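Long-range contacts in thiosulfate sulfurtransferase TUM1 (Saccharomyces cerevisiae, PDB 3UTN), which accepts persulfide sulfur from NFS1 and transfers it to UBA4 in the pathway that 2-thiolates the wobble uridine of tRNAs: residues K70-P74 against L145-Y151; P32-V36 against Y151-P157; V48-W54 against S76-D82; K64-L68 against V163-S167. One frame throughout, in Å; residues are numbered along the deposited sequence. Where two conformers were deposited one is given.

Interaction 1 (K70-P74 against L145-Y151); sequences KPRIP and LNNFNQY
The carbonyl oxygen of P71 is met by two groups: it accepts a hydrogen bond from R121 NH1, and the rim of the F148 ring comes up to it in the ring plane, with F148 CZ 3.3 Å from P71 O. An aromatic edge carries slight positive charge, so this approach probably supplements the guanidinium bond. The rest of the contact is apolar and turns on I73. Its CG1 lies 3.9 Å from the centroid of the Y151 ring and 20° off the normal, a CH-pi contact over one face and displaced toward the rim. The same I73 CG1 comes within 3.5 Å of F148 CE1, so the methylene is wedged between two aromatic side chains one helical turn apart. With I73 chi1 at -56°, CG1 runs beside the backbone N into that wedge, while CG2 takes the position anti to N and packs against Y151 OH at 3.4 Å. The hydroxyl itself has its polar partner in P157.

The helix that presents both rings is secured at its start. N147, the N-cap, follows a cis peptide, and its OD1 accepts from Q150 N at 2.9 Å with an N-H...O angle of 161°. Beside the contact, R72 points its guanidinium elsewhere, to D159, S161 and F67 O. The loop between helix 63-69 and strand 77-78 is thus packed on helix 148-153, with F35 of helix 32-41 against I73 and L145, and strand 115-119 touching R72 and L145.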
# COMPACT_ATOMS: atom_id res chain seq x y z
N LYS A 70 -1.95 -17.12 -13.69
CA LYS A 70 -2.40 -17.69 -12.43
C LYS A 70 -3.79 -17.19 -12.14
O LYS A 70 -4.17 -16.10 -12.59
CB LYS A 70 -1.42 -17.36 -11.30
CG LYS A 70 -0.13 -18.14 -11.40
CD LYS A 70 0.80 -17.81 -10.25
CE LYS A 70 2.07 -18.65 -10.31
NZ LYS A 70 2.82 -18.40 -11.56
N PRO A 71 -4.56 -17.99 -11.40
CA PRO A 71 -5.95 -17.62 -11.23
C PRO A 71 -6.09 -16.22 -10.68
O PRO A 71 -5.33 -15.79 -9.81
CB PRO A 71 -6.47 -18.66 -10.23
CG PRO A 71 -5.59 -19.84 -10.46
CD PRO A 71 -4.23 -19.23 -10.68
N ARG A 72 -7.04 -15.48 -11.22
CA ARG A 72 -7.29 -14.15 -10.74
C ARG A 72 -8.73 -14.14 -10.30
O ARG A 72 -9.49 -15.04 -10.61
CB ARG A 72 -7.04 -13.12 -11.84
CG ARG A 72 -8.04 -13.16 -12.98
CD ARG A 72 -7.45 -12.53 -14.24
NE ARG A 72 -6.26 -13.26 -14.64
CZ ARG A 72 -6.28 -14.40 -15.32
NH1 ARG A 72 -7.43 -14.94 -15.71
NH2 ARG A 72 -5.14 -15.00 -15.61
N ILE A 73 -9.10 -13.10 -9.58
CA ILE A 73 -10.49 -12.88 -9.33
C ILE A 73 -11.08 -12.55 -10.70
O ILE A 73 -10.48 -11.77 -11.44
CB ILE A 73 -10.70 -11.72 -8.36
CG1 ILE A 73 -9.94 -11.98 -7.06
CG2 ILE A 73 -12.18 -11.52 -8.11
CD1 ILE A 73 -10.21 -10.96 -5.97
N PRO A 74 -12.21 -13.16 -11.05
CA PRO A 74 -12.81 -12.92 -12.35
C PRO A 74 -12.84 -11.43 -12.67
O PRO A 74 -13.04 -10.61 -11.78
CB PRO A 74 -14.23 -13.45 -12.18
CG PRO A 74 -14.05 -14.60 -11.25
CD PRO A 74 -12.99 -14.14 -10.27
N LEU A 145 -9.17 -6.08 -1.35
CA LEU A 145 -9.58 -7.41 -0.99
C LEU A 145 -8.67 -7.84 0.12
O LEU A 145 -7.45 -7.70 0.04
CB LEU A 145 -9.47 -8.37 -2.16
CG LEU A 145 -9.91 -9.79 -1.79
CD1 LEU A 145 -11.41 -9.86 -1.57
CD2 LEU A 145 -9.49 -10.73 -2.89
N ASN A 146 -9.27 -8.34 1.18
CA ASN A 146 -8.51 -8.77 2.31
C ASN A 146 -8.69 -10.25 2.62
O ASN A 146 -9.54 -10.62 3.41
CB ASN A 146 -8.85 -7.93 3.53
CG ASN A 146 -7.95 -8.24 4.68
OD1 ASN A 146 -6.77 -8.54 4.48
ND2 ASN A 146 -8.49 -8.19 5.90
N ASN A 147 -7.92 -11.10 1.97
CA ASN A 147 -7.06 -10.71 0.87
C ASN A 147 -7.16 -11.84 -0.12
O ASN A 147 -7.92 -12.79 0.09
CB ASN A 147 -5.61 -10.51 1.33
CG ASN A 147 -5.04 -11.72 2.03
OD1 ASN A 147 -5.60 -12.81 2.00
ND2 ASN A 147 -3.90 -11.53 2.67
N PHE A 148 -6.39 -11.75 -1.19
CA PHE A 148 -6.44 -12.75 -2.21
C PHE A 148 -5.98 -14.10 -1.71
O PHE A 148 -6.46 -15.12 -2.19
CB PHE A 148 -5.62 -12.32 -3.41
CG PHE A 148 -5.88 -13.12 -4.63
CD1 PHE A 148 -7.18 -13.45 -5.01
CD2 PHE A 148 -4.83 -13.53 -5.44
CE1 PHE A 148 -7.42 -14.18 -6.15
CE2 PHE A 148 -5.06 -14.25 -6.59
CZ PHE A 148 -6.36 -14.58 -6.95
N ASN A 149 -5.05 -14.11 -0.75
CA ASN A 149 -4.61 -15.35 -0.13
C ASN A 149 -5.80 -16.11 0.42
O ASN A 149 -5.98 -17.29 0.13
CB ASN A 149 -3.62 -15.08 1.00
CG ASN A 149 -2.25 -14.69 0.49
OD1 ASN A 149 -1.97 -14.78 -0.70
ND2 ASN A 149 -1.39 -14.26 1.40
N GLN A 150 -6.60 -15.41 1.21
CA GLN A 150 -7.74 -16.03 1.86
C GLN A 150 -8.78 -16.34 0.82
O GLN A 150 -9.41 -17.39 0.85
CB GLN A 150 -8.30 -15.12 2.93
CG GLN A 150 -7.40 -15.07 4.15
CD GLN A 150 -7.24 -16.43 4.79
OE1 GLN A 150 -7.86 -16.71 5.81
NE2 GLN A 150 -6.40 -17.28 4.19
N TYR A 151 -8.94 -15.41 -0.11
CA TYR A 151 -9.80 -15.58 -1.24
C TYR A 151 -9.51 -16.91 -1.93
O TYR A 151 -10.42 -17.69 -2.21
CB TYR A 151 -9.57 -14.43 -2.20
CG TYR A 151 -10.57 -14.37 -3.31
CD1 TYR A 151 -11.69 -13.56 -3.20
CD2 TYR A 151 -10.38 -15.11 -4.47
CE1 TYR A 151 -12.61 -13.49 -4.23
CE2 TYR A 151 -11.30 -15.06 -5.49
CZ TYR A 151 -12.41 -14.25 -5.37
OH TYR A 151 -13.31 -14.19 -6.38

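Interaction 2 (P32-V36 against Y151-P157); sequences PKAFV and YREFKYP
P32 and Y151 bring the two backbones together, their CA atoms 5.1 Å apart, where the first turn of helix 32-41 meets the end of helix 148-153. That end is a Schellman motif: Y156 N bonds to Y151 O at 2.8 Å, K155 N bonds to R152 O, and K155 takes a positive phi as the C-prime residue. The reversal returns Y156 and P157 to the face of helix 32-41 within this rhodanese-like half.

The Y156 ring is laid flat on P32. P32 CB sits 3.3 Å from the ring centroid and 7° off its normal, a nearly centred CH-pi contact, while V36 CG1 meets the same ring at its edge, 3.5 Å from Y156 CD1. Y156 also builds a second layer, its own CB lying over the centre of the Y151 ring. Near the hydroxyl end of Y151, F35 CD2 meets the ring edge, 3.4 Å from Y151 CE1, the two ring planes 64° apart. K33 adds its CB beside Y156 OH before its chain leads away. With V36 chi1 at -65°, CG1 lies anti to the carbonyl carbon and presses on P157, where V36 CG1 and P157 CD are only 3.4 Å apart, tighter than usual carbon packing.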
# COMPACT_ATOMS: atom_id res chain seq x y z
N PRO A 32 -13.14 -11.66 1.20
CA PRO A 32 -13.62 -12.43 0.06
C PRO A 32 -15.14 -12.59 0.09
O PRO A 32 -15.79 -12.40 -0.95
CB PRO A 32 -12.93 -13.77 0.25
CG PRO A 32 -11.64 -13.40 0.89
CD PRO A 32 -11.97 -12.29 1.83
N LYS A 33 -15.71 -12.92 1.24
CA LYS A 33 -17.15 -13.12 1.32
C LYS A 33 -17.91 -11.85 1.00
O LYS A 33 -18.86 -11.88 0.23
CB LYS A 33 -17.60 -13.71 2.66
CG LYS A 33 -17.52 -12.79 3.87
CD LYS A 33 -18.01 -13.50 5.12
CE LYS A 33 -17.60 -14.97 5.13
NZ LYS A 33 -17.69 -15.60 6.47
N ALA A 34 -17.47 -10.73 1.57
CA ALA A 34 -18.09 -9.45 1.30
C ALA A 34 -17.90 -9.13 -0.16
O ALA A 34 -18.78 -8.58 -0.80
CB ALA A 34 -17.49 -8.37 2.18
N PHE A 35 -16.74 -9.49 -0.70
CA PHE A 35 -16.48 -9.27 -2.10
C PHE A 35 -17.45 -10.02 -3.00
O PHE A 35 -18.03 -9.43 -3.90
CB PHE A 35 -15.05 -9.61 -2.47
CG PHE A 35 -14.82 -9.65 -3.94
CD1 PHE A 35 -14.73 -8.47 -4.68
CD2 PHE A 35 -14.75 -10.86 -4.61
CE1 PHE A 35 -14.53 -8.51 -6.04
CE2 PHE A 35 -14.55 -10.90 -5.98
CZ PHE A 35 -14.44 -9.72 -6.69
N VAL A 36 -17.63 -11.32 -2.78
CA VAL A 36 -18.54 -12.06 -3.65
C VAL A 36 -19.96 -11.57 -3.43
O VAL A 36 -20.74 -11.49 -4.38
CB VAL A 36 -18.43 -13.59 -3.51
CG1 VAL A 36 -17.06 -14.05 -3.96
CG2 VAL A 36 -18.72 -14.05 -2.09
N TYR A 151 -8.94 -15.41 -0.11
CA TYR A 151 -9.80 -15.58 -1.24
C TYR A 151 -9.51 -16.91 -1.93
O TYR A 151 -10.42 -17.69 -2.21
CB TYR A 151 -9.57 -14.43 -2.20
CG TYR A 151 -10.57 -14.37 -3.31
CD1 TYR A 151 -11.69 -13.56 -3.20
CD2 TYR A 151 -10.38 -15.11 -4.47
CE1 TYR A 151 -12.61 -13.49 -4.23
CE2 TYR A 151 -11.30 -15.06 -5.49
CZ TYR A 151 -12.41 -14.25 -5.37
OH TYR A 151 -13.31 -14.19 -6.38
N ARG A 152 -8.23 -17.16 -2.20
CA ARG A 152 -7.84 -18.39 -2.85
C ARG A 152 -7.95 -19.57 -1.89
O ARG A 152 -8.50 -20.60 -2.25
CB ARG A 152 -6.43 -18.29 -3.40
CG ARG A 152 -6.35 -17.52 -4.70
CD ARG A 152 -4.90 -17.33 -5.09
NE ARG A 152 -4.18 -16.53 -4.10
CZ ARG A 152 -2.97 -16.03 -4.28
NH1 ARG A 152 -2.33 -16.23 -5.43
NH2 ARG A 152 -2.40 -15.32 -3.32
N GLU A 153 -7.46 -19.39 -0.68
CA GLU A 153 -7.50 -20.45 0.33
C GLU A 153 -8.90 -20.99 0.47
O GLU A 153 -9.10 -22.20 0.53
CB GLU A 153 -6.98 -19.96 1.68
CG GLU A 153 -7.13 -20.98 2.80
CD GLU A 153 -5.94 -21.01 3.76
OE1 GLU A 153 -5.49 -19.92 4.19
OE2 GLU A 153 -5.48 -22.13 4.08
N PHE A 154 -9.87 -20.09 0.52
CA PHE A 154 -11.25 -20.49 0.72
C PHE A 154 -12.01 -20.61 -0.59
O PHE A 154 -13.23 -20.63 -0.62
CB PHE A 154 -11.92 -19.58 1.74
CG PHE A 154 -11.36 -19.76 3.12
CD1 PHE A 154 -11.84 -20.77 3.95
CD2 PHE A 154 -10.30 -18.98 3.56
CE1 PHE A 154 -11.30 -20.96 5.21
CE2 PHE A 154 -9.76 -19.17 4.82
CZ PHE A 154 -10.26 -20.16 5.65
N LYS A 155 -11.24 -20.71 -1.68
CA LYS A 155 -11.76 -21.11 -2.99
C LYS A 155 -12.86 -20.18 -3.48
O LYS A 155 -13.85 -20.60 -4.06
CB LYS A 155 -12.21 -22.58 -2.96
CG LYS A 155 -11.06 -23.55 -2.72
CD LYS A 155 -11.57 -24.93 -2.33
CE LYS A 155 -10.42 -25.87 -2.01
NZ LYS A 155 -10.88 -27.28 -1.87
N TYR A 156 -12.68 -18.90 -3.23
CA TYR A 156 -13.57 -17.92 -3.80
C TYR A 156 -13.37 -17.90 -5.30
O TYR A 156 -12.35 -18.39 -5.78
CB TYR A 156 -13.32 -16.57 -3.16
CG TYR A 156 -13.98 -16.50 -1.83
CD1 TYR A 156 -15.24 -15.93 -1.70
CD2 TYR A 156 -13.39 -17.07 -0.70
CE1 TYR A 156 -15.87 -15.88 -0.48
CE2 TYR A 156 -14.02 -17.02 0.52
CZ TYR A 156 -15.26 -16.42 0.62
OH TYR A 156 -15.90 -16.37 1.82
N PRO A 157 -14.37 -17.40 -6.05
CA PRO A 157 -14.37 -17.56 -7.50
C PRO A 157 -13.09 -17.08 -8.10
O PRO A 157 -12.68 -15.93 -7.90
CB PRO A 157 -15.53 -16.69 -7.95
CG PRO A 157 -16.45 -16.69 -6.80
CD PRO A 157 -15.56 -16.65 -5.60

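Interaction 3 (V48-W54 against S76-D82); sequences VPVDATW and SIFFDID
V48 and V50 flank I77 in the apolar centre: V48 CG1 meets I77 CG2 at 3.5 Å, and V50 CG2 meets I77 CG1 at 3.7 Å. V50 and I77 lie side by side on one face of the sheet. With chi1 at 59°, I77 CG1 lies between the backbone N and carbonyl carbon, turned to the V50 methyls. F79, A52 and I81 continue the layer, all three touching C130 of helix 127-136.

The backbones pair as a parallel ladder, V50 with I77 and D51 with F78. I77 N donates to P49 O at 2.8 Å, D51 N to I77 O at 2.7 Å, and F79 N to D51 O at 2.6 Å, the last nearly straight at 170°. With helix 63-69 between them, the strands form the beta-alpha-beta unit at the sheet edge. Past the ladder, a water accepts from I81 N and lies at hydrogen-bonding distance from T53 O and F79 O, with more acceptors around it than protons to give. D51 OD1 accepts from T53 N at 2.8 Å, an Asx turn.

Beside the polar edge, I81 CG2 lies over one face of the five-membered ring of W54, a CH-pi contact. D82 meets the indole rim, its carboxylate steep to the ring plane: W54 NE1 lies 2.6 Å from D82 OD1, but the bond is weak, bent to 127°. The W54 side chain is about 9 Å from that of C282, which forms the persulfide intermediate. So bent a bond probably gives D82 a looser hold on the indole than the straighter backbone bonds give the strands.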
# COMPACT_ATOMS: atom_id res chain seq x y z
N VAL A 48 -14.44 -4.36 -10.69
CA VAL A 48 -13.22 -4.69 -11.36
C VAL A 48 -12.24 -5.02 -10.28
O VAL A 48 -11.75 -4.13 -9.59
CB VAL A 48 -12.72 -3.52 -12.23
CG1 VAL A 48 -11.40 -3.89 -12.88
CG2 VAL A 48 -13.76 -3.16 -13.27
N PRO A 49 -12.00 -6.32 -10.09
CA PRO A 49 -10.94 -6.70 -9.19
C PRO A 49 -9.66 -6.22 -9.83
O PRO A 49 -9.55 -6.16 -11.05
CB PRO A 49 -10.99 -8.22 -9.20
CG PRO A 49 -12.38 -8.54 -9.63
CD PRO A 49 -12.68 -7.50 -10.65
N VAL A 50 -8.74 -5.81 -8.99
CA VAL A 50 -7.53 -5.22 -9.48
C VAL A 50 -6.44 -6.02 -8.84
O VAL A 50 -6.22 -5.94 -7.64
CB VAL A 50 -7.43 -3.75 -9.09
CG1 VAL A 50 -6.13 -3.15 -9.60
CG2 VAL A 50 -8.61 -2.98 -9.65
N ASP A 51 -5.77 -6.82 -9.65
CA ASP A 51 -4.61 -7.52 -9.21
C ASP A 51 -3.46 -6.54 -9.24
O ASP A 51 -3.02 -6.10 -10.31
CB ASP A 51 -4.36 -8.72 -10.11
CG ASP A 51 -3.18 -9.54 -9.67
OD1 ASP A 51 -2.57 -9.20 -8.63
OD2 ASP A 51 -2.86 -10.52 -10.36
N ALA A 52 -2.99 -6.18 -8.06
CA ALA A 52 -1.90 -5.24 -7.92
C ALA A 52 -0.65 -6.00 -7.53
O ALA A 52 0.30 -5.43 -7.00
CB ALA A 52 -2.24 -4.21 -6.88
N THR A 53 -0.66 -7.29 -7.81
CA THR A 53 0.43 -8.14 -7.42
C THR A 53 1.72 -7.53 -7.90
O THR A 53 1.86 -7.12 -9.06
CB THR A 53 0.29 -9.56 -7.96
OG1 THR A 53 -0.84 -10.16 -7.35
CG2 THR A 53 1.51 -10.37 -7.61
N TRP A 54 2.63 -7.43 -6.97
CA TRP A 54 3.93 -6.94 -7.26
C TRP A 54 4.81 -7.72 -6.35
O TRP A 54 4.47 -7.94 -5.19
CB TRP A 54 3.99 -5.45 -6.97
CG TRP A 54 5.36 -4.90 -7.17
CD1 TRP A 54 5.89 -4.34 -8.33
CD2 TRP A 54 6.43 -4.85 -6.19
NE1 TRP A 54 7.19 -3.95 -8.12
CE2 TRP A 54 7.57 -4.23 -6.86
CE3 TRP A 54 6.56 -5.24 -4.86
CZ2 TRP A 54 8.78 -4.02 -6.22
CZ3 TRP A 54 7.78 -5.02 -4.22
CH2 TRP A 54 8.86 -4.42 -4.88
N SER A 76 -10.64 -9.40 -13.37
CA SER A 76 -9.53 -8.64 -12.83
C SER A 76 -8.83 -7.85 -13.90
O SER A 76 -8.74 -8.28 -15.04
CB SER A 76 -8.49 -9.55 -12.19
OG SER A 76 -8.94 -10.01 -10.93
N ILE A 77 -8.35 -6.68 -13.52
CA ILE A 77 -7.36 -6.02 -14.32
C ILE A 77 -6.11 -6.21 -13.51
O ILE A 77 -6.14 -6.52 -12.31
CB ILE A 77 -7.64 -4.53 -14.50
CG1 ILE A 77 -7.70 -3.82 -13.14
CG2 ILE A 77 -8.91 -4.34 -15.31
CD1 ILE A 77 -7.81 -2.33 -13.24
N PHE A 78 -4.99 -6.05 -14.18
CA PHE A 78 -3.75 -6.05 -13.50
C PHE A 78 -3.36 -4.61 -13.31
O PHE A 78 -3.38 -3.83 -14.25
CB PHE A 78 -2.71 -6.78 -14.31
CG PHE A 78 -1.35 -6.69 -13.73
CD1 PHE A 78 -1.04 -7.37 -12.55
CD2 PHE A 78 -0.37 -5.92 -14.35
CE1 PHE A 78 0.22 -7.28 -12.00
CE2 PHE A 78 0.89 -5.84 -13.80
CZ PHE A 78 1.19 -6.52 -12.63
N PHE A 79 -3.03 -4.26 -12.08
CA PHE A 79 -2.56 -2.93 -11.77
C PHE A 79 -1.06 -3.05 -11.62
O PHE A 79 -0.57 -3.64 -10.66
CB PHE A 79 -3.18 -2.43 -10.48
CG PHE A 79 -2.82 -1.02 -10.13
CD1 PHE A 79 -1.59 -0.74 -9.54
CD2 PHE A 79 -3.71 0.02 -10.37
CE1 PHE A 79 -1.26 0.56 -9.20
CE2 PHE A 79 -3.38 1.32 -10.03
CZ PHE A 79 -2.15 1.59 -9.44
N ASP A 80 -0.35 -2.49 -12.58
CA ASP A 80 1.08 -2.56 -12.56
C ASP A 80 1.62 -1.52 -11.61
O ASP A 80 1.75 -0.34 -11.96
CB ASP A 80 1.64 -2.37 -13.96
CG ASP A 80 3.08 -2.79 -14.06
OD1 ASP A 80 3.80 -2.67 -13.06
OD2 ASP A 80 3.48 -3.25 -15.14
N ILE A 81 1.93 -1.96 -10.40
CA ILE A 81 2.50 -1.12 -9.36
C ILE A 81 3.70 -0.34 -9.89
O ILE A 81 3.86 0.84 -9.58
CB ILE A 81 2.89 -1.98 -8.13
CG1 ILE A 81 1.64 -2.41 -7.37
CG2 ILE A 81 3.89 -1.28 -7.23
CD1 ILE A 81 0.83 -1.28 -6.77
N ASP A 82 4.51 -1.00 -10.70
CA ASP A 82 5.71 -0.38 -11.25
C ASP A 82 5.39 0.65 -12.30
O ASP A 82 5.92 1.76 -12.27
CB ASP A 82 6.63 -1.44 -11.84
CG ASP A 82 7.20 -2.34 -10.79
OD1 ASP A 82 7.50 -1.86 -9.68
OD2 ASP A 82 7.36 -3.54 -11.08
O HOH W 1 1.70 -4.68 -9.86

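Interaction 4 (K64-L68 against V163-S167); sequences KVDFL and VAAFS. With DMS (dimethyl sulfoxide), chain G.
L68 and V163 mark the tight end of this contact. V163 N donates to L68 O at 2.6 Å with an angle of 164°, approaching in the carbonyl plane, and V163 CG2 rests 3.8 Å from L68 CD2. Next to them A165 O is closed in by carbon: F67 turns its ring edge to it, with F67 CE2 3.1 Å from A165 O in the ring plane, and L68 CD2 lies 3.3 Å from the same A165 O. The F67 ring gets there because chi1 of 172° extends it from the helix toward the loop. Its CD2 also reaches the edge of the next phenylalanine, 3.7 Å from F166 CD1.

The helix concerned, 63-69, is the crossover of the beta-alpha-beta unit between strands 47-51 and 77-78, and the loop 163-167 packs against it, pairing F166 O with the backbone N of F78. F67, F78 and F166 meet there as a small aromatic group. R72 adds a cation-pi contact to F67, and its NH2 also donates to F67 O.

Toward solvent the packing changes character, in exposure more than in distance. F166 is partly exposed; L68 CG lies beside it, 3.7 Å from F166 CE1, and the exposed K64 chain crosses the F166 ring obliquely, with K64 CE 3.2 Å from F166 CZ. These are aliphatic contacts. K64 bends at chi3, 75°, and its ammonium end leaves the ring for the solvent side, where K64 NZ donates to DMS O at 3.1 Å; the dimethyl sulfoxide probably came from the crystallisation liquor.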
# COMPACT_ATOMS: atom_id res chain seq x y z
N LYS A 64 3.26 -9.98 -13.58
CA LYS A 64 2.54 -9.87 -14.82
C LYS A 64 2.16 -11.26 -15.34
O LYS A 64 1.00 -11.49 -15.67
CB LYS A 64 3.35 -9.08 -15.84
CG LYS A 64 3.32 -7.57 -15.58
CD LYS A 64 4.43 -6.80 -16.29
CE LYS A 64 4.15 -6.64 -17.78
NZ LYS A 64 5.19 -5.85 -18.49
N VAL A 65 3.12 -12.18 -15.35
CA VAL A 65 2.84 -13.55 -15.76
C VAL A 65 1.85 -14.17 -14.78
O VAL A 65 0.93 -14.86 -15.18
CB VAL A 65 4.13 -14.39 -15.83
CG1 VAL A 65 3.82 -15.88 -15.82
CG2 VAL A 65 4.90 -14.03 -17.09
N ASP A 66 2.04 -13.89 -13.50
CA ASP A 66 1.14 -14.41 -12.48
C ASP A 66 -0.26 -13.90 -12.68
O ASP A 66 -1.21 -14.64 -12.53
CB ASP A 66 1.65 -14.10 -11.09
CG ASP A 66 2.78 -15.00 -10.71
OD1 ASP A 66 3.21 -15.79 -11.57
OD2 ASP A 66 3.23 -14.93 -9.55
N PHE A 67 -0.38 -12.64 -13.06
CA PHE A 67 -1.70 -12.14 -13.34
C PHE A 67 -2.31 -12.89 -14.51
O PHE A 67 -3.46 -13.30 -14.47
CB PHE A 67 -1.69 -10.67 -13.68
CG PHE A 67 -3.01 -10.19 -14.14
CD1 PHE A 67 -4.02 -9.91 -13.23
CD2 PHE A 67 -3.29 -10.08 -15.50
CE1 PHE A 67 -5.26 -9.49 -13.65
CE2 PHE A 67 -4.54 -9.67 -15.92
CZ PHE A 67 -5.52 -9.36 -15.00
N LEU A 68 -1.50 -13.04 -15.55
CA LEU A 68 -1.99 -13.55 -16.82
C LEU A 68 -2.27 -15.02 -16.76
O LEU A 68 -3.16 -15.51 -17.44
CB LEU A 68 -0.96 -13.28 -17.90
CG LEU A 68 -0.73 -11.80 -18.19
CD1 LEU A 68 0.53 -11.65 -19.01
CD2 LEU A 68 -1.92 -11.17 -18.90
N VAL A 163 -4.83 -15.43 -19.47
CA VAL A 163 -5.23 -14.31 -20.30
C VAL A 163 -3.98 -13.72 -20.90
O VAL A 163 -2.87 -14.01 -20.46
CB VAL A 163 -6.05 -13.26 -19.53
CG1 VAL A 163 -7.42 -13.82 -19.15
CG2 VAL A 163 -5.30 -12.76 -18.30
N ALA A 164 -4.16 -12.90 -21.92
CA ALA A 164 -3.05 -12.28 -22.60
C ALA A 164 -3.28 -10.78 -22.57
O ALA A 164 -2.86 -10.04 -23.46
CB ALA A 164 -2.96 -12.79 -24.03
N ALA A 165 -3.97 -10.34 -21.52
CA ALA A 165 -4.27 -8.93 -21.34
C ALA A 165 -4.29 -8.64 -19.86
O ALA A 165 -4.71 -9.47 -19.05
CB ALA A 165 -5.61 -8.59 -21.98
N PHE A 166 -3.81 -7.45 -19.50
CA PHE A 166 -3.81 -7.01 -18.12
C PHE A 166 -5.14 -6.44 -17.75
O PHE A 166 -5.37 -6.02 -16.62
CB PHE A 166 -2.71 -5.99 -17.90
CG PHE A 166 -1.36 -6.57 -18.02
CD1 PHE A 166 -1.03 -7.72 -17.32
CD2 PHE A 166 -0.42 -6.00 -18.85
CE1 PHE A 166 0.22 -8.28 -17.43
CE2 PHE A 166 0.83 -6.55 -18.97
CZ PHE A 166 1.15 -7.69 -18.26
N SER A 167 -6.03 -6.43 -18.74
CA SER A 167 -7.39 -6.03 -18.53
C SER A 167 -8.23 -6.66 -19.61
O SER A 167 -7.84 -6.68 -20.76
CB SER A 167 -7.52 -4.52 -18.63
OG SER A 167 -8.89 -4.18 -18.60
S DMS G . 8.42 -6.88 -16.50
O DMS G . 8.13 -6.69 -17.95
C1 DMS G . 9.89 -7.73 -16.30
C2 DMS G . 8.83 -5.37 -15.78

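From the N terminus, helix 32-41 comes first, and interaction 2 joins it to the end of helix 148-153, closing a loop of 114 residues. Interactions 1 and 3 both fall within that loop, interaction 1 sharing its end residue Y151, but they cross each other, since 70-74 falls between 48-54 and 76-82. Interaction 4 starts on the crossover helix and ends beyond P157, so it crosses interactions 2 and 3 while enclosing interaction 1. P49 touches I73, P74 and F35; F78 N probably bonds to F166 O. Together they tie helices 32-41, 63-69 and 148-153, strand 47-51, the edge strand 77-78 and the loop after helix 148-153 into one rhodanese-like half.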